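Histidinol-phosphate aminotransferase (Clostridium acetobutylicum, PDB 3FTB) probably acts as a pyridoxal 5'-phosphate-dependent transaminase of the class I and II aminotransferase family, named for the conversion of histidinol phosphate. Local coordinates at residues 299-313 against 325-339. Numbering follows the deposited sequence.
Sequences FVLCRLENISGEKLY and RCCNFIGLDDSFVRF. With PO4 (phosphate ion), chain F.
Strands 299-304 and 336-339 pair antiparallel in the small sheet near the C-terminal end of this aminotransferase chain, Val300 facing Phe339 and Cys302 facing Val337 as hydrogen-bonded pairs. Phe339 N gives Val300 O a nearly straight bond of 3.1 Å (176°), and Cys302 N reaches Val337 O at 3.0 Å. On the face carrying Leu301, Arg303, Phe336 and Arg338, the Phe336 ring has CD2 of Leu332 over the centre of one face, and the Arg303 side chain lies over the opposite face, though exactly how close is doubtful. The bend in the Arg303 chain at chi2 (83°) turns its guanidinium to about 20° from the ring plane, while its NE donates to Ser335 OG at 2.8 Å. Ser335 OG in turn donates to the syn lone pair of Asp333 OD1 (2.6 Å), which also accepts from Ser335 N in an Asx turn. The other face is apolar: Cys302 SG approaches the Phe339 ring obliquely, 4.8 Å from its centroid, and Leu312 CD2 meets that ring at its edge.

Where helix 309-317 begins, Gly309 N donates to Asp334 O at 2.6 Å, and Ser308 OG caps Lys311 N. Glu310 lays its CG over one face of the Arg325 guanidinium, offset toward the rim, and its OE2 makes a salt bridge with NH2 of Arg325 (3.5 Å).

Arg338 NH2 donates to O4 of a phosphate ion, probably from the crystallisation liquor, and NH1 to O3 more weakly; Arg324 NE also donates to that ion. Strand 299-304 continues the sheet to 289-293, and strand 336-340 continues it to 321-325; helix 262-285 packs on Val300 and Cys302, and Phe350 of helix 344-359 meets Phe339 edge-to-face.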
loop_
_atom_site.group_PDB
_atom_site.type_symbol
_atom_site.label_atom_id
_atom_site.label_comp_id
_atom_site.label_asym_id
_atom_site.label_seq_id
_atom_site.Cartn_x
_atom_site.Cartn_y
_atom_site.Cartn_z
ATOM N N PHE A 299 22.182 14.913 -4.379
ATOM C CA PHE A 299 22.473 15.482 -3.069
ATOM C C PHE A 299 23.976 15.455 -2.784
ATOM O O PHE A 299 24.721 14.703 -3.412
ATOM C CB PHE A 299 21.706 14.744 -1.973
ATOM C CG PHE A 299 21.891 13.257 -2.014
ATOM C CD1 PHE A 299 22.993 12.665 -1.418
ATOM C CD2 PHE A 299 20.966 12.447 -2.658
ATOM C CE1 PHE A 299 23.173 11.291 -1.462
ATOM C CE2 PHE A 299 21.140 11.086 -2.707
ATOM C CZ PHE A 299 22.243 10.502 -2.104
ATOM N N VAL A 300 24.402 16.273 -1.826
ATOM C CA VAL A 300 25.819 16.456 -1.514
ATOM C C VAL A 300 26.050 16.542 0.009
ATOM O O VAL A 300 25.337 17.271 0.704
ATOM C CB VAL A 300 26.345 17.743 -2.201
ATOM C CG1 VAL A 300 25.564 18.968 -1.711
ATOM C CG2 VAL A 300 27.838 17.912 -1.980
ATOM N N LEU A 301 27.031 15.795 0.526
ATOM C CA LEU A 301 27.370 15.836 1.961
ATOM C C LEU A 301 28.549 16.771 2.275
ATOM O O LEU A 301 29.683 16.546 1.829
ATOM C CB LEU A 301 27.692 14.432 2.500
ATOM C CG LEU A 301 28.122 14.339 3.970
ATOM C CD1 LEU A 301 26.904 14.386 4.879
ATOM C CD2 LEU A 301 28.948 13.082 4.235
ATOM N N CYS A 302 28.281 17.800 3.072
ATOM C CA CYS A 302 29.294 18.789 3.415
ATOM C C CYS A 302 29.761 18.688 4.877
ATOM O O CYS A 302 28.960 18.516 5.795
ATOM C CB CYS A 302 28.787 20.201 3.077
ATOM S SG CYS A 302 28.320 20.415 1.327
ATOM N N ARG A 303 31.071 18.751 5.067
ATOM C CA ARG A 303 31.672 18.903 6.393
ATOM C C ARG A 303 31.840 20.396 6.662
ATOM O O ARG A 303 32.245 21.142 5.777
ATOM C CB ARG A 303 33.030 18.217 6.423
ATOM C CG ARG A 303 33.675 18.163 7.779
ATOM C CD ARG A 303 33.145 17.009 8.593
ATOM N NE ARG A 303 33.680 17.025 9.951
ATOM C CZ ARG A 303 34.742 16.331 10.351
ATOM N NH1 ARG A 303 35.150 16.411 11.611
ATOM N NH2 ARG A 303 35.389 15.551 9.497
ATOM N N LEU A 304 31.527 20.833 7.878
ATOM C CA LEU A 304 31.520 22.262 8.214
ATOM C C LEU A 304 32.626 22.641 9.196
ATOM O O LEU A 304 33.373 21.777 9.666
ATOM C CB LEU A 304 30.160 22.679 8.782
ATOM C CG LEU A 304 28.918 22.499 7.909
ATOM C CD1 LEU A 304 27.730 23.213 8.547
ATOM C CD2 LEU A 304 29.164 23.009 6.501
ATOM N N GLU A 305 32.714 23.936 9.504
ATOM C CA GLU A 305 33.808 24.482 10.309
ATOM C C GLU A 305 33.457 25.843 10.919
ATOM O O GLU A 305 33.081 26.775 10.202
ATOM C CB GLU A 305 35.067 24.617 9.453
ATOM C CG GLU A 305 36.312 24.956 10.241
ATOM C CD GLU A 305 37.443 25.393 9.340
ATOM O OE1 GLU A 305 37.146 25.946 8.259
ATOM O OE2 GLU A 305 38.620 25.187 9.707
ATOM N N ASN A 306 33.590 25.956 12.239
ATOM C CA ASN A 306 33.247 27.194 12.941
ATOM C C ASN A 306 31.753 27.468 12.949
ATOM O O ASN A 306 31.326 28.626 13.000
ATOM C CB ASN A 306 33.974 28.390 12.328
ATOM C CG ASN A 306 35.454 28.363 12.598
ATOM O OD1 ASN A 306 36.247 28.893 11.821
ATOM N ND2 ASN A 306 35.841 27.738 13.706
ATOM N N ILE A 307 30.971 26.392 12.896
ATOM C CA ILE A 307 29.519 26.473 12.862
ATOM C C ILE A 307 28.944 25.062 12.862
ATOM O O ILE A 307 29.465 24.166 12.192
ATOM C CB ILE A 307 29.012 27.262 11.623
ATOM C CG1 ILE A 307 27.488 27.413 11.659
ATOM C CG2 ILE A 307 29.475 26.604 10.331
ATOM C CD1 ILE A 307 26.979 28.485 10.726
ATOM N N SER A 308 27.879 24.872 13.633
ATOM C CA SER A 308 27.210 23.584 13.739
ATOM C C SER A 308 26.060 23.477 12.748
ATOM O O SER A 308 25.489 24.484 12.336
ATOM C CB SER A 308 26.686 23.378 15.160
ATOM O OG SER A 308 26.008 24.532 15.615
ATOM N N GLY A 309 25.727 22.248 12.363
ATOM C CA GLY A 309 24.615 22.008 11.467
ATOM C C GLY A 309 23.300 22.499 12.045
ATOM O O GLY A 309 22.380 22.860 11.304
ATOM N N GLU A 310 23.201 22.501 13.374
ATOM C CA GLU A 310 22.019 23.039 14.031
ATOM C C GLU A 310 22.039 24.549 13.942
ATOM O O GLU A 310 21.014 25.168 13.718
ATOM C CB GLU A 310 21.911 22.605 15.497
ATOM C CG GLU A 310 20.544 22.951 16.106
ATOM C CD GLU A 310 20.399 22.575 17.573
ATOM O OE1 GLU A 310 21.358 22.780 18.349
ATOM O OE2 GLU A 310 19.309 22.094 17.953
ATOM N N LYS A 311 23.216 25.140 14.109
ATOM C CA LYS A 311 23.341 26.588 14.024
ATOM C C LYS A 311 23.097 27.015 12.583
ATOM O O LYS A 311 22.307 27.927 12.315
ATOM C CB LYS A 311 24.708 27.066 14.537
ATOM C CG LYS A 311 24.856 28.582 14.592
ATOM C CD LYS A 311 25.529 29.063 15.880
ATOM C CE LYS A 311 26.847 28.348 16.164
ATOM N NZ LYS A 311 26.690 27.135 17.026
ATOM N N LEU A 312 23.754 26.334 11.650
ATOM C CA LEU A 312 23.494 26.583 10.240
ATOM C C LEU A 312 22.014 26.350 9.922
ATOM O O LEU A 312 21.370 27.218 9.334
ATOM C CB LEU A 312 24.386 25.720 9.347
ATOM C CG LEU A 312 24.032 25.817 7.861
ATOM C CD1 LEU A 312 24.082 27.273 7.376
ATOM C CD2 LEU A 312 24.937 24.911 7.035
ATOM N N TYR A 313 21.480 25.189 10.319
ATOM C CA TYR A 313 20.061 24.863 10.127
ATOM C C TYR A 313 19.121 25.960 10.644
ATOM O O TYR A 313 18.231 26.426 9.919
ATOM C CB TYR A 313 19.715 23.524 10.808
ATOM C CG TYR A 313 18.250 23.128 10.725
ATOM C CD1 TYR A 313 17.797 22.285 9.721
ATOM C CD2 TYR A 313 17.320 23.589 11.656
ATOM C CE1 TYR A 313 16.466 21.922 9.636
ATOM C CE2 TYR A 313 15.981 23.224 11.577
ATOM C CZ TYR A 313 15.565 22.393 10.563
ATOM O OH TYR A 313 14.244 22.023 10.468
ATOM N N ARG A 325 20.347 18.145 8.892
ATOM C CA ARG A 325 21.341 17.934 9.919
ATOM C C ARG A 325 21.607 16.446 9.993
ATOM O O ARG A 325 20.689 15.651 10.119
ATOM C CB ARG A 325 20.823 18.452 11.252
ATOM C CG ARG A 325 20.573 19.946 11.238
ATOM C CD ARG A 325 19.745 20.351 12.420
ATOM N NE ARG A 325 20.307 19.826 13.655
ATOM C CZ ARG A 325 19.706 19.923 14.833
ATOM N NH1 ARG A 325 18.524 20.520 14.921
ATOM N NH2 ARG A 325 20.280 19.421 15.917
ATOM N N CYS A 326 22.869 16.070 9.896
ATOM C CA CYS A 326 23.225 14.668 9.832
ATOM C C CYS A 326 23.511 14.085 11.205
ATOM O O CYS A 326 24.177 13.057 11.318
ATOM C CB CYS A 326 24.412 14.481 8.888
ATOM S SG CYS A 326 23.902 14.771 7.180
ATOM N N CYS A 327 22.991 14.743 12.239
ATOM C CA CYS A 327 23.202 14.322 13.623
ATOM C C CYS A 327 22.839 12.856 13.852
ATOM O O CYS A 327 23.624 12.103 14.439
ATOM C CB CYS A 327 22.397 15.206 14.588
ATOM S SG CYS A 327 23.010 16.889 14.753
ATOM N N ASN A 328 21.654 12.463 13.384
ATOM C CA ASN A 328 21.090 11.142 13.663
ATOM C C ASN A 328 21.516 10.018 12.692
ATOM O O ASN A 328 20.914 8.932 12.684
ATOM C CB ASN A 328 19.566 11.238 13.734
ATOM C CG ASN A 328 18.969 11.850 12.486
ATOM O OD1 ASN A 328 19.643 12.577 11.758
ATOM N ND2 ASN A 328 17.699 11.554 12.228
ATOM N N PHE A 329 22.537 10.285 11.875
ATOM C CA PHE A 329 23.201 9.242 11.095
ATOM C C PHE A 329 24.331 8.631 11.926
ATOM O O PHE A 329 25.077 9.354 12.597
ATOM C CB PHE A 329 23.799 9.816 9.811
ATOM C CG PHE A 329 22.795 10.091 8.728
ATOM C CD1 PHE A 329 22.333 9.068 7.918
ATOM C CD2 PHE A 329 22.334 11.381 8.503
ATOM C CE1 PHE A 329 21.427 9.328 6.905
ATOM C CE2 PHE A 329 21.423 11.646 7.490
ATOM C CZ PHE A 329 20.972 10.629 6.700
ATOM N N ILE A 330 24.464 7.309 11.872
ATOM C CA ILE A 330 25.512 6.616 12.615
ATOM C C ILE A 330 26.883 6.813 11.977
ATOM O O ILE A 330 27.158 6.313 10.884
ATOM C CB ILE A 330 25.201 5.110 12.802
ATOM C CG1 ILE A 330 24.219 4.932 13.960
ATOM C CG2 ILE A 330 26.476 4.332 13.092
ATOM C CD1 ILE A 330 23.957 3.501 14.312
ATOM N N GLY A 331 27.737 7.558 12.674
ATOM C CA GLY A 331 29.060 7.875 12.173
ATOM C C GLY A 331 29.240 9.362 11.925
ATOM O O GLY A 331 30.368 9.857 11.827
ATOM N N LEU A 332 28.126 10.079 11.827
ATOM C CA LEU A 332 28.178 11.507 11.543
ATOM C C LEU A 332 27.761 12.378 12.747
ATOM O O LEU A 332 26.869 12.018 13.524
ATOM C CB LEU A 332 27.320 11.819 10.315
ATOM C CG LEU A 332 27.682 11.051 9.041
ATOM C CD1 LEU A 332 26.784 11.476 7.911
ATOM C CD2 LEU A 332 29.140 11.263 8.656
ATOM N N ASP A 333 28.414 13.528 12.893
ATOM C CA ASP A 333 28.110 14.453 13.986
ATOM C C ASP A 333 27.475 15.738 13.452
ATOM O O ASP A 333 26.949 15.747 12.337
ATOM C CB ASP A 333 29.360 14.735 14.838
ATOM C CG ASP A 333 30.395 15.588 14.116
ATOM O OD1 ASP A 333 30.260 15.793 12.894
ATOM O OD2 ASP A 333 31.345 16.061 14.783
ATOM N N ASP A 334 27.523 16.814 14.236
ATOM C CA ASP A 334 26.814 18.046 13.872
ATOM C C ASP A 334 27.576 18.932 12.883
ATOM O O ASP A 334 27.072 19.969 12.442
ATOM C CB ASP A 334 26.437 18.847 15.116
ATOM C CG ASP A 334 25.144 19.633 14.937
ATOM O OD1 ASP A 334 24.332 19.266 14.060
ATOM O OD2 ASP A 334 24.938 20.616 15.680
ATOM N N SER A 335 28.784 18.513 12.524
ATOM C CA SER A 335 29.554 19.235 11.527
ATOM C C SER A 335 29.153 18.796 10.126
ATOM O O SER A 335 29.431 19.501 9.156
ATOM C CB SER A 335 31.046 19.019 11.734
ATOM O OG SER A 335 31.394 17.676 11.461
ATOM N N PHE A 336 28.506 17.634 10.010
ATOM C CA PHE A 336 28.005 17.175 8.708
ATOM C C PHE A 336 26.570 17.643 8.499
ATOM O O PHE A 336 25.757 17.645 9.432
ATOM C CB PHE A 336 28.086 15.654 8.568
ATOM C CG PHE A 336 29.471 15.102 8.758
ATOM C CD1 PHE A 336 30.242 14.744 7.663
ATOM C CD2 PHE A 336 29.999 14.937 10.031
ATOM C CE1 PHE A 336 31.517 14.235 7.833
ATOM C CE2 PHE A 336 31.274 14.430 10.207
ATOM C CZ PHE A 336 32.034 14.076 9.110
ATOM N N VAL A 337 26.285 18.075 7.275
ATOM C CA VAL A 337 24.948 18.491 6.884
ATOM C C VAL A 337 24.753 18.000 5.454
ATOM O O VAL A 337 25.736 17.829 4.720
ATOM C CB VAL A 337 24.812 20.010 6.882
ATOM C CG1 VAL A 337 24.801 20.572 8.301
ATOM C CG2 VAL A 337 25.941 20.626 6.068
ATOM N N ARG A 338 23.504 17.762 5.056
ATOM C CA ARG A 338 23.207 17.266 3.706
ATOM C C ARG A 338 22.341 18.271 2.952
ATOM O O ARG A 338 21.355 18.781 3.484
ATOM C CB ARG A 338 22.510 15.897 3.752
ATOM C CG ARG A 338 22.342 15.218 2.388
ATOM C CD ARG A 338 21.374 14.033 2.474
ATOM N NE ARG A 338 19.986 14.481 2.592
ATOM C CZ ARG A 338 19.008 13.771 3.153
ATOM N NH1 ARG A 338 19.261 12.576 3.676
ATOM N NH2 ARG A 338 17.771 14.263 3.201
ATOM N N PHE A 339 22.724 18.573 1.718
ATOM C CA PHE A 339 21.956 19.500 0.895
ATOM C C PHE A 339 21.423 18.783 -0.340
ATOM O O PHE A 339 22.120 17.969 -0.952
ATOM C CB PHE A 339 22.811 20.695 0.439
ATOM C CG PHE A 339 23.474 21.461 1.564
ATOM C CD1 PHE A 339 22.977 21.408 2.871
ATOM C CD2 PHE A 339 24.584 22.269 1.304
ATOM C CE1 PHE A 339 23.590 22.130 3.904
ATOM C CE2 PHE A 339 25.198 22.995 2.330
ATOM C CZ PHE A 339 24.687 22.921 3.631
HETATM P P PO4 F . 16.311 11.005 4.400
HETATM O O1 PO4 F . 14.962 10.347 4.200
HETATM O O2 PO4 F . 17.049 10.318 5.526
HETATM O O3 PO4 F . 17.111 10.888 3.125
HETATM O O4 PO4 F . 16.109 12.467 4.735
#